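Local atomic coordinates of cyanoglobin (Synechocystis sp., PDB entry 1S69), a protein that binds heme and forms a very stable complex with oxygen, as a truncated, hexacoordinate cyanobacterial hemoglobin. Residues T3-L8 with F50-F55; D90-L95 with D103-V108. All blocks are in the same frame, centred on the assembly; numbering follows the deposited sequence.

Contact 1 of 2, residues T3-L8 with F50-F55. With HEM (protoporphyrin IX containing Fe), chain D.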
ATOM      1  N   THR A   3      -2.937  10.790 -15.393  1.00 24.84           N
ATOM      2  CA  THR A   3      -2.978   9.566 -14.542  1.00 24.23           C
ATOM      3  C   THR A   3      -3.419   9.878 -13.107  1.00 22.68           C
ATOM      4  O   THR A   3      -3.364  11.022 -12.657  1.00 23.17           O
ATOM      5  CB  THR A   3      -1.618   8.874 -14.485  1.00 22.81           C
ATOM      6  OG1 THR A   3      -0.686   9.792 -13.936  1.00 22.24           O
ATOM      7  CG2 THR A   3      -1.101   8.545 -15.875  1.00 22.55           C
ATOM      8  N   LEU A   4      -3.821   8.831 -12.370  1.00 23.65           N
ATOM      9  CA  LEU A   4      -4.058   8.952 -10.933  1.00 23.71           C
ATOM     10  C   LEU A   4      -2.829   9.521 -10.226  1.00 22.39           C
ATOM     11  O   LEU A   4      -2.941  10.406  -9.396  1.00 24.55           O
ATOM     12  CB  LEU A   4      -4.435   7.575 -10.351  1.00 23.23           C
ATOM     13  CG  LEU A   4      -4.791   7.469  -8.863  1.00 23.84           C
ATOM     14  CD1 LEU A   4      -5.856   8.464  -8.488  1.00 24.24           C
ATOM     15  CD2 LEU A   4      -5.271   6.027  -8.600  1.00 23.90           C
ATOM     16  N   TYR A   5      -1.659   8.978 -10.548  1.00 23.47           N
ATOM     17  CA  TYR A   5      -0.412   9.509 -10.041  1.00 23.88           C
ATOM     18  C   TYR A   5      -0.342  11.020 -10.193  1.00 23.74           C
ATOM     19  O   TYR A   5      -0.154  11.729  -9.219  1.00 23.41           O
ATOM     20  CB  TYR A   5       0.728   8.837 -10.788  1.00 25.08           C
ATOM     21  CG  TYR A   5       2.127   9.219 -10.339  1.00 28.30           C
ATOM     22  CD1 TYR A   5       2.591   8.889  -9.059  1.00 29.30           C
ATOM     23  CD2 TYR A   5       2.987   9.900 -11.214  1.00 32.17           C
ATOM     24  CE1 TYR A   5       3.848   9.220  -8.659  1.00 31.11           C
ATOM     25  CE2 TYR A   5       4.270  10.212 -10.841  1.00 32.26           C
ATOM     26  CZ  TYR A   5       4.706   9.854  -9.566  1.00 33.13           C
ATOM     27  OH  TYR A   5       5.985  10.160  -9.172  1.00 33.35           O
ATOM     28  N   GLU A   6      -0.526  11.514 -11.417  1.00 23.67           N
ATOM     29  CA  GLU A   6      -0.540  12.958 -11.652  1.00 24.67           C
ATOM     30  C   GLU A   6      -1.645  13.711 -10.835  1.00 23.48           C
ATOM     31  O   GLU A   6      -1.384  14.732 -10.212  1.00 22.91           O
ATOM     32  CB  GLU A   6      -0.699  13.223 -13.153  1.00 24.23           C
ATOM     33  CG  GLU A   6       0.626  13.087 -13.839  1.00 29.96           C
ATOM     34  CD  GLU A   6       0.540  12.813 -15.317  1.00 32.56           C
ATOM     35  OE1 GLU A   6      -0.558  12.486 -15.920  1.00 34.40           O
ATOM     36  OE2 GLU A   6       1.656  12.921 -15.897  1.00 36.80           O
ATOM     37  N   LYS A   7      -2.852  13.175 -10.816  1.00 23.69           N
ATOM     38  CA  LYS A   7      -3.946  13.860 -10.144  1.00 25.65           C
ATOM     39  C   LYS A   7      -3.736  14.040  -8.647  1.00 25.39           C
ATOM     40  O   LYS A   7      -4.191  15.016  -8.046  1.00 24.32           O
ATOM     41  CB  LYS A   7      -5.248  13.103 -10.401  1.00 24.45           C
ATOM     42  CG  LYS A   7      -5.706  13.192 -11.843  1.00 25.62           C
ATOM     43  CD  LYS A   7      -6.940  12.370 -11.960  1.00 28.26           C
ATOM     44  CE  LYS A   7      -7.436  12.319 -13.363  1.00 32.31           C
ATOM     45  NZ  LYS A   7      -8.418  11.233 -13.388  1.00 37.62           N
ATOM     46  N   LEU A   8      -3.059  13.034  -8.066  1.00 26.38           N
ATOM     47  CA  LEU A   8      -2.744  13.003  -6.643  1.00 26.23           C
ATOM     48  C   LEU A   8      -1.671  14.007  -6.321  1.00 26.90           C
ATOM     49  O   LEU A   8      -1.602  14.460  -5.209  1.00 28.55           O
ATOM     50  CB  LEU A   8      -2.234  11.601  -6.305  1.00 27.06           C
ATOM     51  CG  LEU A   8      -3.342  10.548  -6.152  1.00 24.30           C
ATOM     52  CD1 LEU A   8      -2.742   9.109  -6.050  1.00 26.80           C
ATOM     53  CD2 LEU A   8      -4.220  10.907  -4.899  1.00 25.01           C
ATOM     54  N   PHE A  50       6.234   1.153  -6.001  1.00 20.83           N
ATOM     55  CA  PHE A  50       5.061   0.331  -6.313  1.00 21.57           C
ATOM     56  C   PHE A  50       3.796   1.160  -6.569  1.00 20.94           C
ATOM     57  O   PHE A  50       3.122   0.955  -7.563  1.00 21.19           O
ATOM     58  CB  PHE A  50       4.765  -0.747  -5.231  1.00 20.05           C
ATOM     59  CG  PHE A  50       3.646  -1.642  -5.650  1.00 19.09           C
ATOM     60  CD1 PHE A  50       3.895  -2.735  -6.497  1.00 20.96           C
ATOM     61  CD2 PHE A  50       2.336  -1.290  -5.369  1.00 17.31           C
ATOM     62  CE1 PHE A  50       2.839  -3.484  -7.012  1.00 18.75           C
ATOM     63  CE2 PHE A  50       1.248  -2.063  -5.878  1.00 18.34           C
ATOM     64  CZ  PHE A  50       1.530  -3.158  -6.688  1.00 19.58           C
ATOM     65  N   LEU A  51       3.491   2.103  -5.707  1.00 20.65           N
ATOM     66  CA  LEU A  51       2.285   2.904  -5.894  1.00 20.94           C
ATOM     67  C   LEU A  51       2.438   3.850  -7.076  1.00 21.94           C
ATOM     68  O   LEU A  51       1.487   4.134  -7.740  1.00 22.45           O
ATOM     69  CB  LEU A  51       1.949   3.668  -4.625  1.00 19.82           C
ATOM     70  CG  LEU A  51       1.505   2.757  -3.449  1.00 22.09           C
ATOM     71  CD1 LEU A  51       1.212   3.602  -2.238  1.00 20.07           C
ATOM     72  CD2 LEU A  51       0.275   1.862  -3.790  1.00 23.41           C
ATOM     73  N   THR A  52       3.675   4.312  -7.330  1.00 21.61           N
ATOM     74  CA  THR A  52       3.921   5.106  -8.523  1.00 22.12           C
ATOM     75  C   THR A  52       3.488   4.321  -9.772  1.00 21.54           C
ATOM     76  O   THR A  52       2.770   4.854 -10.598  1.00 22.56           O
ATOM     77  CB  THR A  52       5.383   5.531  -8.584  1.00 22.36           C
ATOM     78  OG1 THR A  52       5.606   6.473  -7.523  1.00 21.93           O
ATOM     79  CG2 THR A  52       5.696   6.299  -9.897  1.00 20.25           C
ATOM     80  N   TYR A  53       3.936   3.079  -9.875  1.00 22.24           N
ATOM     81  CA  TYR A  53       3.504   2.115 -10.890  1.00 23.54           C
ATOM     82  C   TYR A  53       1.962   1.843 -10.849  1.00 22.58           C
ATOM     83  O   TYR A  53       1.252   1.960 -11.865  1.00 21.85           O
ATOM     84  CB  TYR A  53       4.333   0.809 -10.734  1.00 24.54           C
ATOM     85  CG  TYR A  53       3.604  -0.397 -11.169  1.00 29.03           C
ATOM     86  CD1 TYR A  53       3.500  -0.704 -12.547  1.00 30.16           C
ATOM     87  CD2 TYR A  53       2.916  -1.194 -10.214  1.00 29.44           C
ATOM     88  CE1 TYR A  53       2.756  -1.798 -12.971  1.00 34.32           C
ATOM     89  CE2 TYR A  53       2.158  -2.273 -10.607  1.00 33.63           C
ATOM     90  CZ  TYR A  53       2.077  -2.580 -11.976  1.00 38.65           C
ATOM     91  OH  TYR A  53       1.338  -3.685 -12.317  1.00 41.41           O
ATOM     92  N   ALA A  54       1.447   1.512  -9.689  1.00 22.39           N
ATOM     93  CA  ALA A  54       0.041   1.162  -9.552  1.00 22.23           C
ATOM     94  C   ALA A  54      -0.886   2.320  -9.920  1.00 23.19           C
ATOM     95  O   ALA A  54      -2.011   2.080 -10.342  1.00 21.07           O
ATOM     96  CB  ALA A  54      -0.261   0.637  -8.139  1.00 21.92           C
ATOM     97  N   PHE A  55      -0.404   3.562  -9.768  1.00 23.90           N
ATOM     98  CA  PHE A  55      -1.242   4.754 -10.011  1.00 24.81           C
ATOM     99  C   PHE A  55      -0.947   5.305 -11.450  1.00 25.55           C
ATOM    100  O   PHE A  55      -1.368   6.400 -11.776  1.00 25.54           O
ATOM    101  CB  PHE A  55      -0.950   5.831  -8.943  1.00 24.51           C
ATOM    102  CG  PHE A  55      -1.370   5.443  -7.507  1.00 25.69           C
ATOM    103  CD1 PHE A  55      -2.252   4.367  -7.241  1.00 24.77           C
ATOM    104  CD2 PHE A  55      -0.892   6.204  -6.420  1.00 26.38           C
ATOM    105  CE1 PHE A  55      -2.598   4.038  -5.913  1.00 21.81           C
ATOM    106  CE2 PHE A  55      -1.256   5.891  -5.113  1.00 21.46           C
ATOM    107  CZ  PHE A  55      -2.090   4.824  -4.871  1.00 22.12           C
TER
HETATM  108  CHA HEM D 125       6.157  -5.972   1.367  1.00 21.43           C
HETATM  109  CHB HEM D 125       2.832  -3.697  -1.401  1.00 20.52           C
HETATM  110  CHC HEM D 125      -0.684  -5.541   1.385  1.00 21.01           C
HETATM  111  CHD HEM D 125       2.723  -6.419   4.758  1.00 21.22           C
HETATM  112  C1A HEM D 125       5.539  -5.247   0.338  1.00 22.85           C
HETATM  113  C2A HEM D 125       6.223  -4.625  -0.780  1.00 19.14           C
HETATM  114  C3A HEM D 125       5.326  -3.975  -1.514  1.00 18.76           C
HETATM  115  C4A HEM D 125       4.037  -4.155  -0.915  1.00 20.03           C
HETATM  116  CMA HEM D 125       5.635  -3.137  -2.787  1.00 18.95           C
HETATM  117  CAA HEM D 125       7.756  -4.713  -0.979  1.00 23.85           C
HETATM  118  CBA HEM D 125       7.929  -5.763  -2.091  1.00 27.05           C
HETATM  119  CGA HEM D 125       9.321  -5.923  -2.688  1.00 30.61           C
HETATM  120  O1A HEM D 125      10.075  -6.578  -1.978  1.00 25.77           O
HETATM  121  O2A HEM D 125       9.674  -5.458  -3.844  1.00 29.32           O
HETATM  122  C1B HEM D 125       1.602  -4.057  -0.892  1.00 20.82           C
HETATM  123  C2B HEM D 125       0.371  -3.646  -1.473  1.00 18.68           C
HETATM  124  C3B HEM D 125      -0.637  -4.179  -0.726  1.00 20.62           C
HETATM  125  C4B HEM D 125      -0.010  -4.898   0.369  1.00 17.55           C
HETATM  126  CMB HEM D 125       0.277  -2.773  -2.774  1.00 18.78           C
HETATM  127  CAB HEM D 125      -2.212  -4.043  -0.818  1.00 23.31           C
HETATM  128  CBB HEM D 125      -2.901  -2.877  -1.035  1.00 19.72           C
HETATM  129  C1C HEM D 125      -0.048  -5.943   2.566  1.00 19.66           C
HETATM  130  C2C HEM D 125      -0.735  -6.380   3.757  1.00 17.63           C
HETATM  131  C3C HEM D 125       0.230  -6.575   4.685  1.00 20.29           C
HETATM  132  C4C HEM D 125       1.520  -6.281   4.117  1.00 20.21           C
HETATM  133  CMC HEM D 125      -2.301  -6.552   3.820  1.00 18.81           C
HETATM  134  CAC HEM D 125       0.152  -7.016   6.159  1.00 22.27           C
HETATM  135  CBC HEM D 125      -0.704  -6.403   6.964  1.00 20.80           C
HETATM  136  C1D HEM D 125       3.947  -6.400   4.162  1.00 22.23           C
HETATM  137  C2D HEM D 125       5.170  -6.752   4.801  1.00 22.32           C
HETATM  138  C3D HEM D 125       6.197  -6.634   3.725  1.00 24.15           C
HETATM  139  C4D HEM D 125       5.531  -6.237   2.544  1.00 21.07           C
HETATM  140  CMD HEM D 125       5.412  -7.165   6.253  1.00 22.31           C
HETATM  141  CAD HEM D 125       7.690  -6.866   3.834  1.00 25.65           C
HETATM  142  CBD HEM D 125       7.730  -8.387   3.674  1.00 29.40           C
HETATM  143  CGD HEM D 125       9.019  -8.916   4.218  1.00 36.42           C
HETATM  144  O1D HEM D 125       9.997  -8.911   3.484  1.00 35.69           O
HETATM  145  O2D HEM D 125       9.083  -9.354   5.373  1.00 43.42           O
HETATM  146  NA  HEM D 125       4.220  -4.901   0.228  1.00 19.71           N
HETATM  147  NB  HEM D 125       1.356  -4.813   0.262  1.00 21.19           N
HETATM  148  NC  HEM D 125       1.305  -5.904   2.831  1.00 17.65           N
HETATM  149  ND  HEM D 125       4.183  -6.127   2.813  1.00 21.09           N
HETATM  150 FE   HEM D 125       2.787  -5.442   1.544  1.00 21.44          FE
HETATM  151  O   HOH W   1      -3.896   6.206 -13.802  1.00 30.20           O
HETATM  152  O   HOH W   2       7.225   8.529  -7.324  1.00 39.82           O

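Contact 2 of 2, residues D90-L95 with D103-V108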
ATOM      1  N   ASP A  90      -6.066   1.947   6.288  1.00 24.77           N
ATOM      2  CA  ASP A  90      -5.008   2.834   6.738  1.00 24.17           C
ATOM      3  C   ASP A  90      -4.519   3.703   5.574  1.00 24.27           C
ATOM      4  O   ASP A  90      -4.167   4.877   5.757  1.00 25.08           O
ATOM      5  CB  ASP A  90      -3.803   2.029   7.276  1.00 23.99           C
ATOM      6  CG  ASP A  90      -4.051   1.468   8.670  1.00 26.03           C
ATOM      7  OD1 ASP A  90      -5.119   1.773   9.248  1.00 23.89           O
ATOM      8  OD2 ASP A  90      -3.267   0.658   9.217  1.00 22.33           O
ATOM      9  N   LEU A  91      -4.420   3.111   4.389  1.00 23.83           N
ATOM     10  CA  LEU A  91      -3.969   3.887   3.227  1.00 24.46           C
ATOM     11  C   LEU A  91      -4.975   5.009   2.930  1.00 24.36           C
ATOM     12  O   LEU A  91      -4.589   6.160   2.632  1.00 24.52           O
ATOM     13  CB  LEU A  91      -3.755   2.989   1.999  1.00 23.73           C
ATOM     14  CG  LEU A  91      -3.349   3.695   0.701  1.00 25.29           C
ATOM     15  CD1 LEU A  91      -1.983   4.439   0.880  1.00 23.42           C
ATOM     16  CD2 LEU A  91      -3.281   2.702  -0.487  1.00 24.18           C
ATOM     17  N   LEU A  92      -6.247   4.660   2.941  1.00 25.25           N
ATOM     18  CA  LEU A  92      -7.289   5.609   2.535  1.00 27.03           C
ATOM     19  C   LEU A  92      -7.472   6.699   3.590  1.00 27.87           C
ATOM     20  O   LEU A  92      -7.702   7.859   3.231  1.00 27.81           O
ATOM     21  CB  LEU A  92      -8.596   4.894   2.212  1.00 25.80           C
ATOM     22  CG  LEU A  92      -8.543   3.826   1.103  1.00 26.64           C
ATOM     23  CD1 LEU A  92      -9.914   3.238   0.975  1.00 27.35           C
ATOM     24  CD2 LEU A  92      -8.032   4.335  -0.239  1.00 25.36           C
ATOM     25  N   ALA A  93      -7.263   6.332   4.856  1.00 27.49           N
ATOM     26  CA  ALA A  93      -7.296   7.270   6.004  1.00 28.18           C
ATOM     27  C   ALA A  93      -6.217   8.299   5.881  1.00 28.22           C
ATOM     28  O   ALA A  93      -6.491   9.492   6.084  1.00 27.47           O
ATOM     29  CB  ALA A  93      -7.156   6.555   7.364  1.00 27.67           C
ATOM     30  N   THR A  94      -5.013   7.845   5.506  1.00 27.12           N
ATOM     31  CA  THR A  94      -3.851   8.705   5.320  1.00 28.24           C
ATOM     32  C   THR A  94      -4.126   9.733   4.205  1.00 29.41           C
ATOM     33  O   THR A  94      -3.845  10.938   4.395  1.00 29.18           O
ATOM     34  CB  THR A  94      -2.625   7.850   4.980  1.00 28.52           C
ATOM     35  OG1 THR A  94      -2.251   7.089   6.139  1.00 31.08           O
ATOM     36  CG2 THR A  94      -1.399   8.710   4.590  1.00 26.73           C
ATOM     37  N   LEU A  95      -4.627   9.257   3.064  1.00 29.64           N
ATOM     38  CA  LEU A  95      -5.015  10.146   1.961  1.00 31.27           C
ATOM     39  C   LEU A  95      -6.085  11.168   2.379  1.00 32.18           C
ATOM     40  O   LEU A  95      -5.961  12.323   2.027  1.00 32.15           O
ATOM     41  CB  LEU A  95      -5.495   9.359   0.752  1.00 29.26           C
ATOM     42  CG  LEU A  95      -4.434   8.451   0.140  1.00 28.53           C
ATOM     43  CD1 LEU A  95      -5.030   7.711  -1.000  1.00 26.51           C
ATOM     44  CD2 LEU A  95      -3.230   9.224  -0.347  1.00 28.87           C
ATOM     45  N   ASP A 103     -13.139  11.810  -4.505  1.00 35.57           N
ATOM     46  CA  ASP A 103     -13.181  11.117  -5.774  1.00 34.20           C
ATOM     47  C   ASP A 103     -11.788  10.407  -6.098  1.00 33.93           C
ATOM     48  O   ASP A 103     -11.743   9.354  -6.764  1.00 33.95           O
ATOM     49  CB  ASP A 103     -13.583  12.122  -6.859  1.00 35.24           C
ATOM     50  CG  ASP A 103     -12.433  13.064  -7.225  1.00 35.76           C
ATOM     51  OD1 ASP A 103     -12.077  13.943  -6.383  1.00 39.06           O
ATOM     52  OD2 ASP A 103     -11.786  12.927  -8.292  1.00 38.13           O
ATOM     53  N   LEU A 104     -10.677  10.974  -5.610  1.00 33.23           N
ATOM     54  CA  LEU A 104      -9.359  10.360  -5.842  1.00 32.63           C
ATOM     55  C   LEU A 104      -9.109   9.245  -4.812  1.00 32.98           C
ATOM     56  O   LEU A 104      -8.559   8.175  -5.134  1.00 31.55           O
ATOM     57  CB  LEU A 104      -8.253  11.397  -5.823  1.00 30.86           C
ATOM     58  CG  LEU A 104      -8.247  12.414  -6.989  1.00 30.09           C
ATOM     59  CD1 LEU A 104      -6.934  13.250  -6.992  1.00 28.08           C
ATOM     60  CD2 LEU A 104      -8.483  11.800  -8.335  1.00 29.14           C
ATOM     61  N   ILE A 105      -9.560   9.494  -3.585  1.00 33.37           N
ATOM     62  CA  ILE A 105      -9.516   8.466  -2.552  1.00 34.25           C
ATOM     63  C   ILE A 105     -10.215   7.232  -3.053  1.00 33.14           C
ATOM     64  O   ILE A 105      -9.665   6.155  -2.940  1.00 33.83           O
ATOM     65  CB  ILE A 105     -10.032   8.958  -1.148  1.00 34.44           C
ATOM     66  CG1 ILE A 105      -9.082  10.027  -0.608  1.00 33.93           C
ATOM     67  CG2 ILE A 105     -10.058   7.774  -0.141  1.00 34.46           C
ATOM     68  CD1 ILE A 105      -9.520  10.653   0.672  1.00 33.82           C
ATOM     69  N   ALA A 106     -11.403   7.385  -3.622  1.00 32.97           N
ATOM     70  CA  ALA A 106     -12.119   6.285  -4.296  1.00 32.33           C
ATOM     71  C   ALA A 106     -11.358   5.510  -5.424  1.00 32.42           C
ATOM     72  O   ALA A 106     -11.483   4.257  -5.517  1.00 31.49           O
ATOM     73  CB  ALA A 106     -13.368   6.800  -4.867  1.00 33.05           C
ATOM     74  N   GLU A 107     -10.652   6.229  -6.316  1.00 30.65           N
ATOM     75  CA  GLU A 107      -9.827   5.583  -7.357  1.00 30.45           C
ATOM     76  C   GLU A 107      -8.704   4.739  -6.714  1.00 28.79           C
ATOM     77  O   GLU A 107      -8.423   3.631  -7.159  1.00 28.09           O
ATOM     78  CB  GLU A 107      -9.144   6.609  -8.256  1.00 30.31           C
ATOM     79  CG  GLU A 107     -10.100   7.242  -9.213  1.00 36.06           C
ATOM     80  CD  GLU A 107      -9.408   8.087 -10.244  1.00 40.10           C
ATOM     81  OE1 GLU A 107      -8.360   7.652 -10.787  1.00 43.04           O
ATOM     82  OE2 GLU A 107      -9.920   9.195 -10.486  1.00 42.75           O
ATOM     83  N   VAL A 108      -8.092   5.281  -5.677  1.00 26.84           N
ATOM     84  CA  VAL A 108      -7.094   4.534  -4.930  1.00 27.94           C
ATOM     85  C   VAL A 108      -7.698   3.270  -4.275  1.00 27.39           C
ATOM     86  O   VAL A 108      -7.071   2.211  -4.329  1.00 27.04           O
ATOM     87  CB  VAL A 108      -6.403   5.387  -3.871  1.00 27.00           C
ATOM     88  CG1 VAL A 108      -5.432   4.482  -2.961  1.00 28.91           C
ATOM     89  CG2 VAL A 108      -5.588   6.486  -4.529  1.00 28.40           C
TER

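Contact 1 of 2, residues T3-L8 with F50-F55
Phe55 O, just past the end of helix 40-54, is gripped by Tyr5 N and by a bridging water. The Tyr5 N to Phe55 O bond is 2.9 Å long and nearly straight, with an N-H...O angle of 160°, and the donor lies 26° off the carbonyl plane. Water 1 donates to Phe55 O at 3.2 Å and accepts from Leu4 N, so two successive backbone amides of the first helical turn are engaged.

Two leucine methyls come obliquely to the Phe55 ring: Leu4 CD2 is 3.7 Å from Phe55 CD1, and Leu8 CD1 is 3.5 Å from Phe55 CD2. One face of that ring carries Leu51 CB.

Tyr5 has CG opposite its backbone N (chi1 -177°), which carries the ring to Thr52, the two side chains crossing at a slant. There Thr52 CG2 sits over one face, 4.0 Å from the Tyr5 ring centroid, a CH-pi contact offset toward the rim. Water 2 lies 2.8 Å from Tyr5 OH and donates to Thr52 OG1; the two hydroxyls are also bonded to Thr11 OG1 and Lys48 O, respectively.

Thr3, the N-cap, and Glu6 form a capping box: Glu6 N reaches Thr3 OG1 at 3.1 Å, while Thr3 N returns a bond to Glu6 OE1. Farther back along helix 40-54, Phe50, which does not touch residues 3-8, brings CE2 to 3.3 Å from the heme methyl CMB. The arrangement is a capped N-terminal helix docked on the end of the helix that holds the distal His46 in this truncated globin.

Contact 2 of 2, residues D90-L95 with D103-V108
The flat groups in this contact are peptide groups: Leu92 CD2 lies 3.6 Å from the carbonyl oxygen Ile105 O, and in return Ile105 CD1 comes to 3.9 Å from the carbonyl carbon Leu95 C. The remaining evidence is aliphatic. Val108 CG1 stands opposite its backbone N (chi1 174°), where it touches two leucines, Leu91 CD2 at 3.7 Å and Leu92 CD2 at 3.8 Å. The side chains of Leu91 and Val108 cross at about a right angle; those of Leu92 and Val108 run past each other in opposite directions. Leu95 and Val108 instead reach toward each other tip to tip, with Leu95 CD1 3.8 Å from Val108 CG2. Ile105 CG1 also packs at 3.9 Å on Leu95 CB.

The axes of segments 90-95 and 103-108 run nearly antiparallel (159°) and approach to 10.0 Å, a spacing filled by these branched side chains. Such a pair is one of the two antiparallel helix pairs of the 2-on-2 globin sandwich. Around it, Val100 in the connecting turn touches Leu95 and Ile105, Thr94 OG1 bonds to Arg24 of helix 10-26, and Val108 packs against Leu4 of helix 4-8.

Contact 1 closes before contact 2 opens along the chain, and their centres lie 12 Å apart within the same globin fold. They share no helix: contact 1 joins helix 4-8 to helix 40-54, whereas contact 2 pairs helices 81-98 and 102-113. Yet the two touch directly. Phe55 CZ rests 3.9 Å from Val108 CG1, and Lys7 O is 3.4 Å from Leu104 CD1, with Leu4 against Glu107 beside them. Helix 102-113 therefore packs on helix 81-98 and also meets both segments of contact 1. This joins the end of the distal helix to the pair formed by helices 81-98 and 102-113 in the sandwich that encloses the heme, with helix 4-8 packed against that pair.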